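PDB 5TX7: D-isomer specific 2-hydroxyacid dehydrogenase family protein from Desulfovibrio vulgaris, which probably catalyses the NAD(P)-linked interconversion of D-2-hydroxyacids and 2-oxoacids, as a two-domain Rossmann-type oxidoreductase of the D-isomer specific 2-hydroxyacid dehydrogenase family. Local coordinates for residues A[16-19]-A[20-23]; A[196-199]-A[200-204]; A[235-238]-A[239-243]; A[262-266]-A[267-271]. One frame throughout, in Å; residues are numbered along the deposited sequence.

All four contacts are local, each formed inside one unbroken run of chain, and they follow one another without nesting or crossing. From the N terminus, interaction 1 closes the turn into helix 20-23, between strands 3-6 and 27-30 of the five-stranded parallel sheet. The others belong to the seven-stranded parallel sheet: interaction 2 ends helix 195-201 and turns into strand 204-207, while interactions 3 and 4 shape the loops after neighbouring strands 231-235 and 256-261. Interactions 1 and 2 lie on opposite sides of the chain's centre, their own centres 44 Å apart. Interactions 3 and 4 touch, with Asn235 O and Asp262 N 3.0 Å apart, a probable hydrogen bond.

Interaction 1: residues A[16-19]-A[20-23]; sequences DISW and APIE
Ser18 and Trp19 lead directly into helix 20-23, and the backbone carbonyl of Trp19 becomes the first acceptor of the helical pattern. Glu23 N donates to Trp19 O over 3.0 Å with an angle of 164° at the hydrogen, an i to i+4 bond. Ile22 N also reaches Trp19 O, at 2.8 Å, but its angle of 127° makes this bond weak. Just before the helix, the hydroxyl of Ser18 accepts from Ala20 N at 3.0 Å. With OG anti to the backbone N of its own residue (chi1 178°), the Ser18 oxygen swings forward along the chain to meet that N-H.

Among the side chains, Trp19 and Ile22 lie side by side and point the same way. Ile22 CG1 meets the indole at its edge, in the ring plane, with Trp19 CE3 4.0 Å away. Glu23 extends back alongside Trp19, placing CD 4.0 Å from Trp19 CB. Around the pair, Trp19 and Ile22 both rest on Leu28 of strand 27-30, and Trp19 also touches Val30 and, on helix 292-310, Met299.

The chemistry implies a division of labour at this helix start. Ser18 OG satisfies an amide of the first turn that has no helical acceptor before it. Trp19 O accepts from Glu23 N and, weakly, from Ile22 N, while Pro21 has no N-H to give. The indole and Ile22, lying alongside each other, share the packing on Leu28, and the indole extends it to helix 292-310.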
loop_
_atom_site.group_PDB
_atom_site.type_symbol
_atom_site.label_atom_id
_atom_site.label_comp_id
_atom_site.label_asym_id
_atom_site.label_seq_id
_atom_site.Cartn_x
_atom_site.Cartn_y
_atom_site.Cartn_z
ATOM N N ASP A 16 -21.826 -8.896 -2.548
ATOM C CA ASP A 16 -20.571 -9.549 -2.957
ATOM C C ASP A 16 -20.162 -10.764 -2.131
ATOM O O ASP A 16 -19.179 -11.404 -2.447
ATOM C CB ASP A 16 -19.418 -8.536 -3.052
ATOM C CG ASP A 16 -19.105 -7.831 -1.731
ATOM O OD1 ASP A 16 -19.736 -8.089 -0.696
ATOM O OD2 ASP A 16 -18.224 -6.960 -1.738
ATOM N N ILE A 17 -20.896 -11.061 -1.065
ATOM C CA ILE A 17 -20.717 -12.279 -0.291
ATOM C C ILE A 17 -22.099 -12.940 -0.201
ATOM O O ILE A 17 -22.975 -12.616 -0.989
ATOM C CB ILE A 17 -20.024 -12.025 1.078
ATOM C CG1 ILE A 17 -20.853 -11.125 2.001
ATOM C CG2 ILE A 17 -18.672 -11.404 0.838
ATOM C CD1 ILE A 17 -20.312 -11.005 3.401
ATOM N N SER A 18 -22.273 -13.876 0.721
ATOM C CA SER A 18 -23.460 -14.716 0.776
ATOM C C SER A 18 -23.988 -14.837 2.203
ATOM O O SER A 18 -23.215 -15.021 3.138
ATOM C CB SER A 18 -23.110 -16.109 0.262
ATOM O OG SER A 18 -24.227 -16.971 0.355
ATOM N N TRP A 19 -25.310 -14.742 2.344
ATOM C CA TRP A 19 -25.987 -15.022 3.615
ATOM C C TRP A 19 -26.172 -16.534 3.837
ATOM O O TRP A 19 -26.680 -16.935 4.879
ATOM C CB TRP A 19 -27.357 -14.325 3.663
ATOM C CG TRP A 19 -27.262 -12.869 3.730
ATOM C CD1 TRP A 19 -27.362 -11.991 2.692
ATOM C CD2 TRP A 19 -27.023 -12.086 4.894
ATOM N NE1 TRP A 19 -27.194 -10.706 3.140
ATOM C CE2 TRP A 19 -26.991 -10.735 4.494
ATOM C CE3 TRP A 19 -26.830 -12.396 6.251
ATOM C CZ2 TRP A 19 -26.774 -9.693 5.395
ATOM C CZ3 TRP A 19 -26.609 -11.356 7.151
ATOM C CH2 TRP A 19 -26.577 -10.017 6.705
ATOM N N ALA A 20 -25.766 -17.368 2.880
ATOM C CA ALA A 20 -26.003 -18.817 2.966
ATOM C C ALA A 20 -25.697 -19.475 4.331
ATOM O O ALA A 20 -26.489 -20.305 4.794
ATOM C CB ALA A 20 -25.272 -19.548 1.847
ATOM N N PRO A 21 -24.578 -19.109 4.982
ATOM C CA PRO A 21 -24.315 -19.710 6.302
ATOM C C PRO A 21 -25.382 -19.416 7.356
ATOM O O PRO A 21 -25.641 -20.265 8.200
ATOM C CB PRO A 21 -22.968 -19.094 6.711
ATOM C CG PRO A 21 -22.316 -18.735 5.417
ATOM C CD PRO A 21 -23.439 -18.300 4.515
ATOM N N ILE A 22 -25.993 -18.231 7.299
ATOM C CA ILE A 22 -27.102 -17.863 8.184
ATOM C C ILE A 22 -28.418 -18.528 7.710
ATOM O O ILE A 22 -29.198 -18.993 8.525
ATOM C CB ILE A 22 -27.328 -16.335 8.249
ATOM C CG1 ILE A 22 -26.026 -15.558 8.528
ATOM C CG2 ILE A 22 -28.379 -15.982 9.298
ATOM C CD1 ILE A 22 -25.428 -15.719 9.896
ATOM N N GLU A 23 -28.657 -18.564 6.405
ATOM C CA GLU A 23 -29.874 -19.166 5.837
ATOM C C GLU A 23 -30.046 -20.661 6.124
ATOM O O GLU A 23 -31.168 -21.141 6.171
ATOM C CB GLU A 23 -29.968 -18.912 4.335
ATOM C CG GLU A 23 -30.242 -17.454 4.006
ATOM C CD GLU A 23 -30.014 -17.077 2.541
ATOM O OE1 GLU A 23 -29.084 -17.620 1.873
ATOM O OE2 GLU A 23 -30.704 -16.142 2.110
#

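Interaction 2: residues A[196-199]-A[200-204]; sequences DELF and TSADV
Leu198 and Ala202 meet where helix 195-201 runs out, Ala202 being the first residue to leave helical angles. Two i to i+4 backbone bonds, with a weaker third from Ser201 N, define the last turn: Thr200 N to Asp196 O at 3.3 Å, and Ala202 N to Leu198 O at 2.9 Å, the latter with its donor nearly on the line of the carbonyl bond. Ser201 N is held more loosely, its bonds to Glu197 O and Leu198 O both being weak.

Hydroxyls gather round the carbonyl of Glu197. Ser201 OG is anti to its own carbonyl carbon (chi1 -62°), which turns it back along the helix to a weak bond with Glu197 O at 3.2 Å. Thr200 OG1 lies 3.3 Å from the same Glu197 O. On the buried side, Leu198 CD2 passes 4.3 Å from Ala202 CB, and Leu198 also packs on Val154, Tyr177 and Val205 of the sheet. Water 1 stands 3.0 Å from Phe199 O and 2.8 Å from Ala202 O, a possible bridge, although further acceptors compete for its protons. Asp196 OD1 forms salt bridges with Arg222 and Arg223.

Chemically, the last turn keeps its backbone bonds, bent at Ser201 and Ala202, and adds the weak Ser201 OG bond at Glu197 O. Water 1 attends a separate place, by Phe199 O and Ala202 O. Leu198 and Phe199 stay packed on the strands as the chain turns into strand 204-207.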
loop_
_atom_site.group_PDB
_atom_site.type_symbol
_atom_site.label_atom_id
_atom_site.label_comp_id
_atom_site.label_asym_id
_atom_site.label_seq_id
_atom_site.Cartn_x
_atom_site.Cartn_y
_atom_site.Cartn_z
ATOM N N ASP A 196 5.153 8.150 26.146
ATOM C CA ASP A 196 5.886 9.386 25.822
ATOM C C ASP A 196 7.130 9.117 24.981
ATOM O O ASP A 196 7.350 9.822 23.998
ATOM C CB ASP A 196 6.157 10.242 27.084
ATOM C CG ASP A 196 4.864 10.864 27.666
ATOM O OD1 ASP A 196 3.855 11.024 26.936
ATOM O OD2 ASP A 196 4.826 11.218 28.863
ATOM N N GLU A 197 7.892 8.079 25.328
ATOM C CA GLU A 197 9.059 7.630 24.565
ATOM C C GLU A 197 8.709 7.214 23.130
ATOM O O GLU A 197 9.498 7.442 22.203
ATOM C CB GLU A 197 9.717 6.460 25.309
ATOM C CG GLU A 197 11.059 5.968 24.774
ATOM C CD GLU A 197 11.607 4.771 25.567
ATOM O OE1 GLU A 197 11.125 4.493 26.714
ATOM O OE2 GLU A 197 12.524 4.095 25.033
ATOM N N LEU A 198 7.534 6.609 22.955
ATOM C CA LEU A 198 7.050 6.220 21.627
ATOM C C LEU A 198 6.958 7.443 20.734
ATOM O O LEU A 198 7.496 7.419 19.638
ATOM C CB LEU A 198 5.698 5.503 21.692
ATOM C CG LEU A 198 5.143 4.859 20.401
ATOM C CD1 LEU A 198 4.255 3.666 20.715
ATOM C CD2 LEU A 198 4.353 5.810 19.520
ATOM N N PHE A 199 6.311 8.508 21.206
ATOM C CA PHE A 199 6.173 9.739 20.388
ATOM C C PHE A 199 7.478 10.475 20.074
ATOM O O PHE A 199 7.593 11.034 18.978
ATOM C CB PHE A 199 5.142 10.705 20.987
ATOM C CG PHE A 199 3.733 10.284 20.725
ATOM C CD1 PHE A 199 3.091 9.417 21.597
ATOM C CD2 PHE A 199 3.077 10.688 19.570
ATOM C CE1 PHE A 199 1.804 8.985 21.351
ATOM C CE2 PHE A 199 1.782 10.284 19.334
ATOM C CZ PHE A 199 1.150 9.418 20.219
ATOM N N THR A 200 8.462 10.460 20.990
ATOM C CA THR A 200 9.741 11.102 20.712
ATOM C C THR A 200 10.595 10.283 19.724
ATOM O O THR A 200 11.418 10.851 19.026
ATOM C CB THR A 200 10.586 11.449 21.981
ATOM O OG1 THR A 200 11.080 10.274 22.607
ATOM C CG2 THR A 200 9.819 12.224 22.995
ATOM N N SER A 201 10.404 8.967 19.672
ATOM C CA SER A 201 11.259 8.080 18.858
ATOM C C SER A 201 10.656 7.622 17.533
ATOM O O SER A 201 11.392 7.188 16.671
ATOM C CB SER A 201 11.624 6.831 19.656
ATOM O OG SER A 201 12.372 7.188 20.799
ATOM N N ALA A 202 9.335 7.690 17.378
ATOM C CA ALA A 202 8.661 7.180 16.196
ATOM C C ALA A 202 8.564 8.203 15.074
ATOM O O ALA A 202 8.199 9.355 15.296
ATOM C CB ALA A 202 7.270 6.710 16.553
ATOM N N ASP A 203 8.871 7.735 13.867
ATOM C CA ASP A 203 8.627 8.475 12.630
ATOM C C ASP A 203 7.213 8.277 12.092
ATOM O O ASP A 203 6.723 9.127 11.370
ATOM C CB ASP A 203 9.626 8.048 11.552
ATOM C CG ASP A 203 11.045 8.333 11.945
ATOM O OD1 ASP A 203 11.356 9.506 12.196
ATOM O OD2 ASP A 203 11.855 7.373 12.051
ATOM N N VAL A 204 6.610 7.129 12.388
ATOM C CA VAL A 204 5.226 6.847 12.063
ATOM C C VAL A 204 4.580 6.306 13.317
ATOM O O VAL A 204 5.097 5.379 13.915
ATOM C CB VAL A 204 5.084 5.760 10.978
ATOM C CG1 VAL A 204 3.606 5.524 10.643
ATOM C CG2 VAL A 204 5.882 6.127 9.743
HETATM O O HOH W 1 9.360 11.544 16.591
#

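Interaction 3: residues A[235-238]-A[239-243]; sequences NTAR and GPLLD
Arg238 O is the polar hub between 235-238 and 239-243. Leu241 N donates to it over 3.2 Å at 154°, the i to i+3 bond that shapes the 3-10 segment 239-241. Asn235 ND2 donates to the same Arg238 O, also at 3.2 Å and somewhat straighter, 169° at the hydrogen. Both donors stand well out of the carbonyl plane, on opposite faces of it. The other end of the Asn235 amide works too: Asn235 OD1 accepts from Ala237 N at 3.2 Å, closing an Asx turn. With CG anti to the backbone N (chi1 -176°), the amide is carried toward Ala237 N and Arg238 O, and using both ends fixes which way it is turned.

The apolar pair is Ala237 CB and Leu241 CD1, touching at 3.7 Å. In van der Waals packing, Leu242 CG comes up against Asn235 ND2 at 4.0 Å from the opposite direction. Leu241 and Leu242 then pack on Leu207 of the neighbouring strand 204-207.

An asparagine-braced loop directly after parallel strand 231-235, leading through a short 3-10 turn to the Asp243 N-cap of helix 244-253, is a strand-to-helix connection of the Rossmann-type domain.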
loop_
_atom_site.group_PDB
_atom_site.type_symbol
_atom_site.label_atom_id
_atom_site.label_comp_id
_atom_site.label_asym_id
_atom_site.label_seq_id
_atom_site.Cartn_x
_atom_site.Cartn_y
_atom_site.Cartn_z
ATOM N N ASN A 235 -4.598 6.609 12.113
ATOM C CA ASN A 235 -5.625 6.241 13.081
ATOM C C ASN A 235 -6.766 5.479 12.409
ATOM O O ASN A 235 -7.623 6.076 11.743
ATOM C CB ASN A 235 -6.174 7.478 13.748
ATOM C CG ASN A 235 -7.174 7.162 14.850
ATOM O OD1 ASN A 235 -7.119 6.116 15.470
ATOM N ND2 ASN A 235 -8.074 8.096 15.117
ATOM N N THR A 236 -6.751 4.162 12.588
ATOM C CA THR A 236 -7.838 3.288 12.174
ATOM C C THR A 236 -8.617 2.764 13.401
ATOM O O THR A 236 -9.436 1.847 13.263
ATOM C CB THR A 236 -7.279 2.063 11.433
ATOM O OG1 THR A 236 -6.352 1.391 12.286
ATOM C CG2 THR A 236 -6.554 2.471 10.167
ATOM N N ALA A 237 -8.373 3.348 14.582
ATOM C CA ALA A 237 -8.958 2.903 15.828
ATOM C C ALA A 237 -10.242 3.707 16.192
ATOM O O ALA A 237 -11.329 3.318 15.806
ATOM C CB ALA A 237 -7.909 2.991 16.921
ATOM N N ARG A 238 -10.108 4.804 16.938
ATOM C CA ARG A 238 -11.257 5.582 17.429
ATOM C C ARG A 238 -10.948 7.073 17.326
ATOM O O ARG A 238 -9.870 7.515 17.717
ATOM C CB ARG A 238 -11.575 5.236 18.886
ATOM C CG ARG A 238 -11.940 3.773 19.160
ATOM C CD ARG A 238 -13.233 3.328 18.496
ATOM N NE ARG A 238 -14.341 4.227 18.800
ATOM C CZ ARG A 238 -15.040 4.243 19.942
ATOM N NH1 ARG A 238 -14.780 3.390 20.939
ATOM N NH2 ARG A 238 -16.027 5.127 20.082
ATOM N N GLY A 239 -11.895 7.839 16.797
ATOM C CA GLY A 239 -11.744 9.290 16.610
ATOM C C GLY A 239 -11.316 10.089 17.831
ATOM O O GLY A 239 -10.355 10.842 17.758
ATOM N N PRO A 240 -12.000 9.908 18.970
ATOM C CA PRO A 240 -11.635 10.644 20.187
ATOM C C PRO A 240 -10.269 10.320 20.807
ATOM O O PRO A 240 -9.899 10.933 21.805
ATOM C CB PRO A 240 -12.786 10.319 21.167
ATOM C CG PRO A 240 -13.930 9.954 20.304
ATOM C CD PRO A 240 -13.311 9.243 19.115
ATOM N N LEU A 241 -9.517 9.393 20.231
ATOM C CA LEU A 241 -8.110 9.222 20.591
ATOM C C LEU A 241 -7.253 10.454 20.251
ATOM O O LEU A 241 -6.189 10.628 20.832
ATOM C CB LEU A 241 -7.532 7.957 19.933
ATOM C CG LEU A 241 -8.102 6.616 20.363
ATOM C CD1 LEU A 241 -7.465 5.505 19.553
ATOM C CD2 LEU A 241 -7.876 6.373 21.842
ATOM N N LEU A 242 -7.717 11.302 19.337
ATOM C CA LEU A 242 -7.000 12.524 18.937
ATOM C C LEU A 242 -7.635 13.782 19.479
ATOM O O LEU A 242 -8.856 13.838 19.611
ATOM C CB LEU A 242 -7.076 12.696 17.418
ATOM C CG LEU A 242 -6.728 11.606 16.456
ATOM C CD1 LEU A 242 -6.778 12.167 15.043
ATOM C CD2 LEU A 242 -5.346 11.168 16.828
ATOM N N ASP A 243 -6.804 14.795 19.733
ATOM C CA ASP A 243 -7.268 16.186 19.798
ATOM C C ASP A 243 -7.184 16.685 18.358
ATOM O O ASP A 243 -6.095 16.976 17.852
ATOM C CB ASP A 243 -6.397 17.019 20.754
ATOM C CG ASP A 243 -6.766 18.521 20.762
ATOM O OD1 ASP A 243 -7.682 18.953 20.032
ATOM O OD2 ASP A 243 -6.126 19.292 21.507
#

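Interaction 4: residues A[262-266]-A[267-271]; sequences DVLSQ and EPPAA
Glu267 and Leu264 are joined by a side-chain-to-backbone bond, supported by apolar packing, in the loop that follows strand 256-261 and leads to helix 274-277. Glu267 reaches back along the chain, extended beyond CG, and its OE2 accepts from Leu264 N over 3.1 Å at 167°. The amide meets OE2 on its anti side, 28° out of the carboxylate plane. The same oxygen lies 3.5 Å from Val263 CB, the two side chains crossing at a slant.

The hydrophobic element is a single pair. Leu264 CD1 touches Pro269 CB at 3.8 Å, the leucine branch and the proline ring crossing at about a right angle. The cis peptide bond between Glu267 and Pro268 turns the chain before Pro269 comes round to Leu264. Two polar contacts stand apart from this packing: Pro269 CA approaches Gln266 O at 3.5 Å in a CA-H...O contact, and Glu267 N donates to water 2 at 2.9 Å. Trp130 of the second subunit packs on Leu264, Glu267, Pro268 and Pro269.

The implication concerns the two carboxylate oxygens of Glu267: Leu264 N grips OE2, while OE1 is hydrogen-bonded to His286 ND1. Held through both oxygens, the carboxylate probably keeps a set rotation and orients the imidazole, an arrangement consistent with the Glu-His pair of D-2-hydroxyacid dehydrogenases.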
loop_
_atom_site.group_PDB
_atom_site.type_symbol
_atom_site.label_atom_id
_atom_site.label_comp_id
_atom_site.label_asym_id
_atom_site.label_seq_id
_atom_site.Cartn_x
_atom_site.Cartn_y
_atom_site.Cartn_z
ATOM N N ASP A 262 -9.088 6.878 9.300
ATOM C CA ASP A 262 -10.273 6.152 8.903
ATOM C C ASP A 262 -11.486 6.431 9.834
ATOM O O ASP A 262 -12.611 5.997 9.580
ATOM C CB ASP A 262 -9.973 4.674 8.857
ATOM C CG ASP A 262 -11.044 3.904 8.130
ATOM O OD1 ASP A 262 -11.379 4.269 6.966
ATOM O OD2 ASP A 262 -11.582 2.959 8.761
ATOM N N VAL A 263 -11.247 7.175 10.903
ATOM C CA VAL A 263 -12.270 7.511 11.855
ATOM C C VAL A 263 -12.087 8.964 12.251
ATOM O O VAL A 263 -10.989 9.519 12.101
ATOM C CB VAL A 263 -12.198 6.592 13.079
ATOM C CG1 VAL A 263 -12.455 5.143 12.681
ATOM C CG2 VAL A 263 -10.844 6.727 13.766
ATOM N N LEU A 264 -13.179 9.550 12.727
ATOM C CA LEU A 264 -13.243 10.931 13.222
ATOM C C LEU A 264 -14.203 10.987 14.434
ATOM O O LEU A 264 -15.013 10.086 14.640
ATOM C CB LEU A 264 -13.713 11.881 12.130
ATOM C CG LEU A 264 -12.882 11.993 10.853
ATOM C CD1 LEU A 264 -13.634 12.905 9.849
ATOM C CD2 LEU A 264 -11.512 12.584 11.136
ATOM N N SER A 265 -14.073 12.022 15.252
ATOM C CA SER A 265 -14.893 12.163 16.458
ATOM C C SER A 265 -16.365 12.388 16.133
ATOM O O SER A 265 -17.217 11.926 16.898
ATOM C CB SER A 265 -14.358 13.279 17.344
ATOM O OG SER A 265 -13.036 12.956 17.758
ATOM N N GLN A 266 -16.647 13.084 15.025
ATOM C CA GLN A 266 -18.010 13.147 14.458
ATOM C C GLN A 266 -18.035 12.513 13.071
ATOM O O GLN A 266 -17.352 12.972 12.159
ATOM C CB GLN A 266 -18.582 14.586 14.396
ATOM C CG GLN A 266 -17.782 15.606 13.591
ATOM C CD GLN A 266 -18.534 16.937 13.376
ATOM O OE1 GLN A 266 -19.752 17.051 13.621
ATOM N NE2 GLN A 266 -17.796 17.950 12.912
ATOM N N GLU A 267 -18.829 11.452 12.921
ATOM C CA GLU A 267 -19.025 10.762 11.645
ATOM C C GLU A 267 -20.523 10.754 11.282
ATOM O O GLU A 267 -21.319 10.208 12.035
ATOM C CB GLU A 267 -18.504 9.330 11.746
ATOM C CG GLU A 267 -16.993 9.198 11.983
ATOM C CD GLU A 267 -16.551 7.759 12.285
ATOM O OE1 GLU A 267 -17.239 6.823 11.845
ATOM O OE2 GLU A 267 -15.513 7.550 12.965
ATOM N N PRO A 268 -20.934 11.336 10.157
ATOM C CA PRO A 268 -20.064 12.018 9.194
ATOM C C PRO A 268 -19.592 13.402 9.674
ATOM O O PRO A 268 -20.219 13.998 10.556
ATOM C CB PRO A 268 -20.950 12.160 7.938
ATOM C CG PRO A 268 -22.296 11.605 8.279
ATOM C CD PRO A 268 -22.351 11.371 9.752
ATOM N N PRO A 269 -18.501 13.911 9.086
ATOM C CA PRO A 269 -17.960 15.198 9.520
ATOM C C PRO A 269 -18.754 16.413 9.050
ATOM O O PRO A 269 -19.475 16.340 8.066
ATOM C CB PRO A 269 -16.549 15.219 8.905
ATOM C CG PRO A 269 -16.634 14.320 7.730
ATOM C CD PRO A 269 -17.604 13.235 8.124
ATOM N N ALA A 270 -18.587 17.528 9.755
ATOM C CA ALA A 270 -19.084 18.829 9.293
ATOM C C ALA A 270 -18.077 19.374 8.293
ATOM O O ALA A 270 -16.919 18.960 8.272
ATOM C CB ALA A 270 -19.211 19.790 10.446
ATOM N N ALA A 271 -18.518 20.324 7.473
ATOM C CA ALA A 271 -17.619 21.061 6.581
ATOM C C ALA A 271 -16.489 21.787 7.347
ATOM O O ALA A 271 -15.367 21.869 6.852
ATOM C CB ALA A 271 -18.418 22.050 5.734
HETATM O O HOH W 2 -19.892 10.313 15.356
#